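Local coordinates for mandelate racemase/muconate lactonizing protein (Alicyclobacillus acidocaldarius LAA1, PDB 3QLD) that belongs to the mandelate racemase/muconate lactonizing family of the enolase superfamily, pairing an alpha+beta capping domain with a modified TIM barrel, at residues D117-R122 with V128-G133; D136-S141 with H308-A313; T302-V307 with A354-W359. All coordinates share one frame; numbering follows the deposited sequence.

In the fold
Contact 1 lies in the enolase-like N-terminal domain, whereas contacts 2 and 3 both use helix 303-313 of the barrel part. Contact 1 comes first in sequence and closes before the others open; contacts 2 and 3 interleave, contact 2 drawing on the C-terminal half of the helix and contact 3 on its first turns. Their centres lie about 12 Å (1 to 3), 13 Å (2 to 3) and 15 Å (1 to 2) apart. Asp117 links the group: its OD1 lies 2.9 Å from His308 NE2 of contact 2 and 2.9 Å from Val356 N of contact 3, both probable hydrogen bonds. Helix 303-313 thus joins barrel strand, late loop and N-terminal helix.

Contact 1 of 3, residues D117-R122 with V128-G133; sequences DWYAAR and VGLLGG
The join between the long helix 105-123 and the short helix 127-130, in the enolase-like N-terminal domain, brings Leu130 against the last turns of the long helix. Methyl CD1 of Leu130 does the touching. It sits at the edge of the Tyr119 ring, in the ring plane, 3.6 Å from Tyr119 CD1 and 3.7 Å from Tyr119 CE1, and the two side chains cross at about a right angle. Tyr119 has CG anti to its own nitrogen (chi1 179°), which carries the ring out beside the helix, where Pro91 also packs on it. The same Leu130 methyl lies more loosely over Ala120, 4.3 Å from Ala120 CB; a side chain as small as alanine lets the leucine come in close to the helix backbone. No hydrogen bond crosses, and only 98 Å² is buried, so the link is a modest apolar one. Beyond Leu130, Gly132 is the first residue to leave helical geometry, with a positive phi of 80° that glycine, having no CB, readily takes up. Gly133 N bonds to Val128 O at 2.8 Å and Gly132 N to Gly129 O at 3.2 Å, the paired bonds of a Schellman motif that ends a helix.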
# COMPACT_ATOMS: atom_id res chain seq x y z
N ASP A 117 0.97 -14.84 20.41
CA ASP A 117 2.14 -15.38 21.05
C ASP A 117 1.94 -15.25 22.55
O ASP A 117 2.24 -16.19 23.30
CB ASP A 117 3.40 -14.63 20.56
CG ASP A 117 4.68 -15.25 21.07
OD1 ASP A 117 5.21 -16.19 20.42
OD2 ASP A 117 5.16 -14.75 22.15
N TRP A 118 1.47 -14.09 22.99
CA TRP A 118 1.19 -13.85 24.42
C TRP A 118 0.14 -14.84 24.87
O TRP A 118 0.32 -15.47 25.92
CB TRP A 118 0.68 -12.42 24.66
CG TRP A 118 -0.09 -12.31 25.94
CD1 TRP A 118 0.45 -12.17 27.21
CD2 TRP A 118 -1.51 -12.38 26.12
NE1 TRP A 118 -0.54 -12.09 28.14
CE2 TRP A 118 -1.76 -12.25 27.51
CE3 TRP A 118 -2.61 -12.52 25.23
CZ2 TRP A 118 -3.06 -12.25 28.04
CZ3 TRP A 118 -3.90 -12.51 25.76
CH2 TRP A 118 -4.11 -12.41 27.16
N TYR A 119 -0.89 -15.06 24.05
CA TYR A 119 -2.00 -15.92 24.42
C TYR A 119 -1.56 -17.37 24.63
O TYR A 119 -2.02 -18.02 25.60
CB TYR A 119 -3.16 -15.82 23.39
CG TYR A 119 -4.33 -16.71 23.70
CD1 TYR A 119 -4.33 -18.05 23.29
CD2 TYR A 119 -5.41 -16.25 24.43
CE1 TYR A 119 -5.42 -18.91 23.60
CE2 TYR A 119 -6.51 -17.08 24.75
CZ TYR A 119 -6.50 -18.41 24.32
OH TYR A 119 -7.55 -19.24 24.61
N ALA A 120 -0.71 -17.89 23.75
CA ALA A 120 -0.14 -19.21 23.96
C ALA A 120 0.65 -19.31 25.28
O ALA A 120 0.56 -20.32 25.98
CB ALA A 120 0.76 -19.62 22.77
N ALA A 121 1.40 -18.28 25.62
CA ALA A 121 2.22 -18.30 26.83
C ALA A 121 1.36 -18.18 28.09
O ALA A 121 1.73 -18.76 29.14
CB ALA A 121 3.26 -17.17 26.77
N ARG A 122 0.26 -17.43 27.98
CA ARG A 122 -0.67 -17.22 29.07
C ARG A 122 -1.41 -18.51 29.39
O ARG A 122 -1.66 -18.79 30.59
CB ARG A 122 -1.65 -16.11 28.72
CG ARG A 122 -2.70 -15.77 29.79
CD ARG A 122 -2.10 -14.91 30.88
NE ARG A 122 -2.97 -14.87 32.05
CZ ARG A 122 -2.73 -14.17 33.17
NH1 ARG A 122 -1.64 -13.38 33.27
NH2 ARG A 122 -3.58 -14.24 34.19
N VAL A 128 1.58 -23.55 17.78
CA VAL A 128 1.21 -24.32 16.58
C VAL A 128 -0.15 -25.15 16.61
O VAL A 128 -0.97 -25.09 15.66
CB VAL A 128 2.40 -25.14 16.06
CG1 VAL A 128 2.71 -26.32 17.00
CG2 VAL A 128 2.10 -25.65 14.65
N GLY A 129 -0.41 -25.83 17.73
CA GLY A 129 -1.69 -26.54 17.93
C GLY A 129 -2.82 -25.55 18.03
O GLY A 129 -3.99 -25.83 17.65
N LEU A 130 -2.50 -24.37 18.53
CA LEU A 130 -3.52 -23.34 18.68
C LEU A 130 -4.05 -22.90 17.32
O LEU A 130 -5.24 -22.62 17.18
CB LEU A 130 -2.98 -22.15 19.46
CG LEU A 130 -2.96 -22.27 20.99
CD1 LEU A 130 -3.11 -20.90 21.52
CD2 LEU A 130 -4.10 -23.15 21.53
N LEU A 131 -3.15 -22.85 16.33
CA LEU A 131 -3.46 -22.52 14.94
C LEU A 131 -3.80 -23.72 14.04
O LEU A 131 -4.03 -23.54 12.85
CB LEU A 131 -2.30 -21.75 14.30
CG LEU A 131 -1.94 -20.46 15.05
CD1 LEU A 131 -0.50 -20.09 14.82
CD2 LEU A 131 -2.88 -19.36 14.66
N GLY A 132 -3.81 -24.94 14.58
CA GLY A 132 -4.17 -26.11 13.75
C GLY A 132 -3.04 -26.65 12.87
O GLY A 132 -3.25 -27.26 11.81
N GLY A 133 -1.80 -26.42 13.29
CA GLY A 133 -0.66 -26.86 12.50
C GLY A 133 -0.28 -28.25 12.94
O GLY A 133 0.10 -28.44 14.12

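Contact 2 of 3, residues D136-S141 with H308-A313; sequences DRVEVS and HGLIAA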
# COMPACT_ATOMS: atom_id res chain seq x y z
N ASP A 136 4.95 -32.11 11.92
CA ASP A 136 5.88 -32.03 13.04
C ASP A 136 7.21 -31.51 12.58
O ASP A 136 7.96 -30.95 13.37
CB ASP A 136 6.04 -33.40 13.72
CG ASP A 136 4.93 -33.67 14.73
OD1 ASP A 136 5.00 -33.04 15.82
OD2 ASP A 136 4.00 -34.47 14.43
N ARG A 137 7.49 -31.69 11.29
CA ARG A 137 8.71 -31.22 10.64
C ARG A 137 8.38 -30.62 9.27
O ARG A 137 7.30 -30.89 8.70
CB ARG A 137 9.65 -32.37 10.40
CG ARG A 137 10.09 -33.01 11.66
CD ARG A 137 10.97 -34.21 11.36
NE ARG A 137 11.47 -34.74 12.62
CZ ARG A 137 12.66 -35.33 12.79
NH1 ARG A 137 13.50 -35.49 11.76
NH2 ARG A 137 13.01 -35.77 14.01
N VAL A 138 9.30 -29.79 8.77
CA VAL A 138 9.15 -29.15 7.46
C VAL A 138 10.45 -29.23 6.70
O VAL A 138 11.54 -29.15 7.30
CB VAL A 138 8.66 -27.68 7.58
CG1 VAL A 138 7.29 -27.60 8.37
CG2 VAL A 138 9.70 -26.86 8.31
N GLU A 139 10.37 -29.40 5.37
CA GLU A 139 11.59 -29.42 4.59
C GLU A 139 11.95 -28.00 4.15
O GLU A 139 11.06 -27.18 4.04
CB GLU A 139 11.42 -30.18 3.31
CG GLU A 139 10.66 -31.49 3.36
CD GLU A 139 10.61 -32.09 1.95
OE1 GLU A 139 9.86 -31.57 1.08
OE2 GLU A 139 11.35 -33.06 1.72
N VAL A 140 13.22 -27.78 3.81
CA VAL A 140 13.80 -26.43 3.70
C VAL A 140 14.41 -26.34 2.31
O VAL A 140 15.04 -27.30 1.88
CB VAL A 140 14.91 -26.23 4.78
CG1 VAL A 140 15.60 -24.90 4.54
CG2 VAL A 140 14.33 -26.31 6.19
N SER A 141 14.19 -25.22 1.59
CA SER A 141 14.82 -24.95 0.27
C SER A 141 16.05 -24.05 0.34
O SER A 141 16.16 -23.25 1.25
CB SER A 141 13.74 -24.23 -0.61
OG SER A 141 14.21 -23.87 -1.94
N HIS A 308 7.97 -18.00 14.24
CA HIS A 308 6.56 -17.81 13.81
C HIS A 308 6.25 -18.30 12.39
O HIS A 308 5.15 -18.79 12.14
CB HIS A 308 6.13 -16.33 13.97
CG HIS A 308 5.83 -15.95 15.39
ND1 HIS A 308 5.51 -14.66 15.76
CD2 HIS A 308 5.83 -16.68 16.54
CE1 HIS A 308 5.30 -14.62 17.07
NE2 HIS A 308 5.47 -15.84 17.56
N GLY A 309 7.25 -18.17 11.49
CA GLY A 309 7.14 -18.53 10.10
C GLY A 309 7.23 -20.06 9.99
O GLY A 309 6.53 -20.67 9.23
N LEU A 310 8.12 -20.69 10.76
CA LEU A 310 8.05 -22.18 10.85
C LEU A 310 6.75 -22.74 11.44
O LEU A 310 6.27 -23.74 10.98
CB LEU A 310 9.27 -22.70 11.57
CG LEU A 310 10.62 -22.36 10.91
CD1 LEU A 310 11.81 -22.28 11.91
CD2 LEU A 310 11.06 -23.30 9.76
N ILE A 311 6.15 -22.09 12.44
CA ILE A 311 4.83 -22.48 12.92
C ILE A 311 3.75 -22.38 11.83
O ILE A 311 2.98 -23.28 11.66
CB ILE A 311 4.48 -21.69 14.18
CG1 ILE A 311 5.40 -22.16 15.32
CG2 ILE A 311 2.99 -21.71 14.47
CD1 ILE A 311 5.46 -21.27 16.52
N ALA A 312 3.67 -21.27 11.10
CA ALA A 312 2.77 -21.24 9.93
C ALA A 312 3.10 -22.37 8.89
O ALA A 312 2.20 -22.94 8.25
CB ALA A 312 2.86 -19.86 9.26
N ALA A 313 4.36 -22.67 8.67
CA ALA A 313 4.71 -23.73 7.70
C ALA A 313 4.26 -25.14 8.10
O ALA A 313 4.32 -26.04 7.27
CB ALA A 313 6.15 -23.74 7.47
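Apolar side-chain contacts carry most of this junction, in which Val138 of strand 137-144 puts its two methyls against Leu310 and Ala313 of helix 303-313. Val138 CG2 meets Leu310 CD2 at 4.1 Å, the two side chains lying at a slant to each other. Leu310 does not aim straight at the strand from its alpha carbon; its CG lies anti to the carbonyl carbon (chi1 -60°), and the CD2 branch makes the touch. The other valine methyl, CG1, lies 4.1 Å from Ala313 CB. Valine suits the strand because its beta-branched side chain can serve two helix positions, three residues apart, at once, while the small size of Ala313 is consistent with the closest approach of the backbones, 7.0 Å between Val138 CA and Ala313 CA.

The second kind of contact is with a polar backbone group: Val138 CG1 comes to 3.5 Å from Ala313 O. This is van der Waals contact, and no hydrogen bond passes between the segments. Polar pairing is found instead along the strand, whose backbone bonds to its neighbours, Val138 with Ile348 among them.

All three touching residues are buried. Strand 137-144 lies between parallel strand 167-171 and antiparallel strand 347-349 in the barrel sheet. Helix 303-313 packs on that sheet, where Leu310 also touches Ile348, while Ile311 points away from the strand and meets Val128 of helix 127-130.

Contact 3 of 3, residues T302-V307 with A354-W359; sequences TGVGRV and AGVADW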
# COMPACT_ATOMS: atom_id res chain seq x y z
N THR A 302 14.84 -12.23 11.90
CA THR A 302 15.44 -12.70 13.17
C THR A 302 14.75 -13.97 13.69
O THR A 302 13.74 -14.51 13.14
CB THR A 302 15.36 -11.70 14.33
OG1 THR A 302 14.06 -11.84 14.92
CG2 THR A 302 15.60 -10.19 13.86
N GLY A 303 15.29 -14.46 14.78
CA GLY A 303 14.76 -15.72 15.35
C GLY A 303 13.31 -15.72 15.66
O GLY A 303 12.64 -16.75 15.52
N VAL A 304 12.78 -14.56 16.06
CA VAL A 304 11.36 -14.43 16.40
C VAL A 304 10.43 -14.65 15.21
O VAL A 304 9.55 -15.51 15.25
CB VAL A 304 11.10 -13.06 17.15
CG1 VAL A 304 9.58 -12.81 17.35
CG2 VAL A 304 11.82 -13.13 18.55
N GLY A 305 10.56 -13.82 14.20
CA GLY A 305 9.94 -14.06 12.89
C GLY A 305 10.17 -15.44 12.26
O GLY A 305 9.27 -16.01 11.66
N ARG A 306 11.37 -15.99 12.42
CA ARG A 306 11.67 -17.30 11.82
C ARG A 306 10.87 -18.40 12.54
O ARG A 306 10.29 -19.29 11.90
CB ARG A 306 13.16 -17.59 11.90
CG ARG A 306 13.59 -18.94 11.30
CD ARG A 306 15.10 -19.01 11.14
NE ARG A 306 15.56 -17.73 10.64
CZ ARG A 306 15.71 -17.46 9.36
NH1 ARG A 306 15.48 -18.39 8.43
NH2 ARG A 306 16.05 -16.23 9.01
N VAL A 307 10.84 -18.34 13.86
CA VAL A 307 10.01 -19.24 14.70
C VAL A 307 8.53 -19.20 14.32
O VAL A 307 7.93 -20.24 14.01
CB VAL A 307 10.20 -19.00 16.22
CG1 VAL A 307 9.03 -19.63 17.03
CG2 VAL A 307 11.51 -19.59 16.61
N ALA A 354 4.90 -22.75 23.64
CA ALA A 354 3.73 -22.00 24.02
C ALA A 354 4.24 -20.57 24.04
O ALA A 354 4.53 -20.02 25.12
CB ALA A 354 3.23 -22.39 25.45
N GLY A 355 4.41 -19.97 22.86
CA GLY A 355 4.98 -18.63 22.79
C GLY A 355 6.50 -18.65 22.71
O GLY A 355 7.17 -19.49 23.32
N VAL A 356 7.08 -17.68 22.01
CA VAL A 356 8.53 -17.62 21.91
C VAL A 356 9.27 -16.90 23.04
O VAL A 356 10.48 -16.89 23.05
CB VAL A 356 8.94 -17.04 20.54
CG1 VAL A 356 8.66 -15.54 20.51
CG2 VAL A 356 10.35 -17.32 20.26
N ALA A 357 8.57 -16.29 24.00
CA ALA A 357 9.25 -15.45 25.01
C ALA A 357 10.44 -16.11 25.69
O ALA A 357 11.53 -15.50 25.80
CB ALA A 357 8.24 -14.85 26.06
N ASP A 358 10.28 -17.39 26.08
CA ASP A 358 11.29 -18.15 26.86
C ASP A 358 12.58 -18.45 26.11
O ASP A 358 13.61 -18.72 26.73
CB ASP A 358 10.72 -19.49 27.38
CG ASP A 358 9.80 -19.29 28.57
OD1 ASP A 358 9.72 -18.12 29.05
OD2 ASP A 358 9.17 -20.28 29.07
N TRP A 359 12.48 -18.34 24.78
CA TRP A 359 13.53 -18.59 23.86
C TRP A 359 14.34 -17.34 23.49
O TRP A 359 15.40 -17.45 22.92
CB TRP A 359 12.95 -19.18 22.57
CG TRP A 359 12.53 -20.58 22.69
CD1 TRP A 359 12.48 -21.33 23.86
CD2 TRP A 359 12.06 -21.46 21.64
NE1 TRP A 359 12.03 -22.60 23.58
CE2 TRP A 359 11.77 -22.71 22.24
CE3 TRP A 359 11.86 -21.31 20.25
CZ2 TRP A 359 11.30 -23.81 21.50
CZ3 TRP A 359 11.36 -22.42 19.51
CH2 TRP A 359 11.10 -23.65 20.14
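Val307 overlaps both Val356 and Trp359, giving one methyl to each. Its CG2 stands at the edge of the indole, near the ring plane, 4.0 Å from Trp359 CE3 and 4.1 Å from Trp359 CZ3, so the six-membered ring is met along its rim. CG1 of Val307, anti to the backbone nitrogen (chi1 163°), lies 4.2 Å from Val356 CG2. One turn earlier on the helix, Val304 adds a looser touch, with its CG1 4.3 Å from Val356 CG1. Compact, branched valines suit these places: without a long, flexible chain, Val307 and Val356 each present two methyls, and Val304 one, and Val356 thereby reaches both Val304 and Val307.

The two backbones are held by other means. Thr302 is the N-cap of helix 303-313, its OG1 accepting from Val304 N at 3.2 Å with a bent N-H...O angle of 142°, and it also bonds to Glu47. Across the contact, Trp359 N bonds to Val356 O at 3.0 Å, drawing together the two residues that face the helix. Val356 also packs on Trp45 of strand 43-48, and Ile340 touches Val307.

With no hydrogen bond or salt bridge between the segments, the 169 Å² buried here is consistent with cohesion mainly by shape and exclusion of water, with directional bonds made within each segment or to residues outside the two, such as Val356 N to Asp117 OD1.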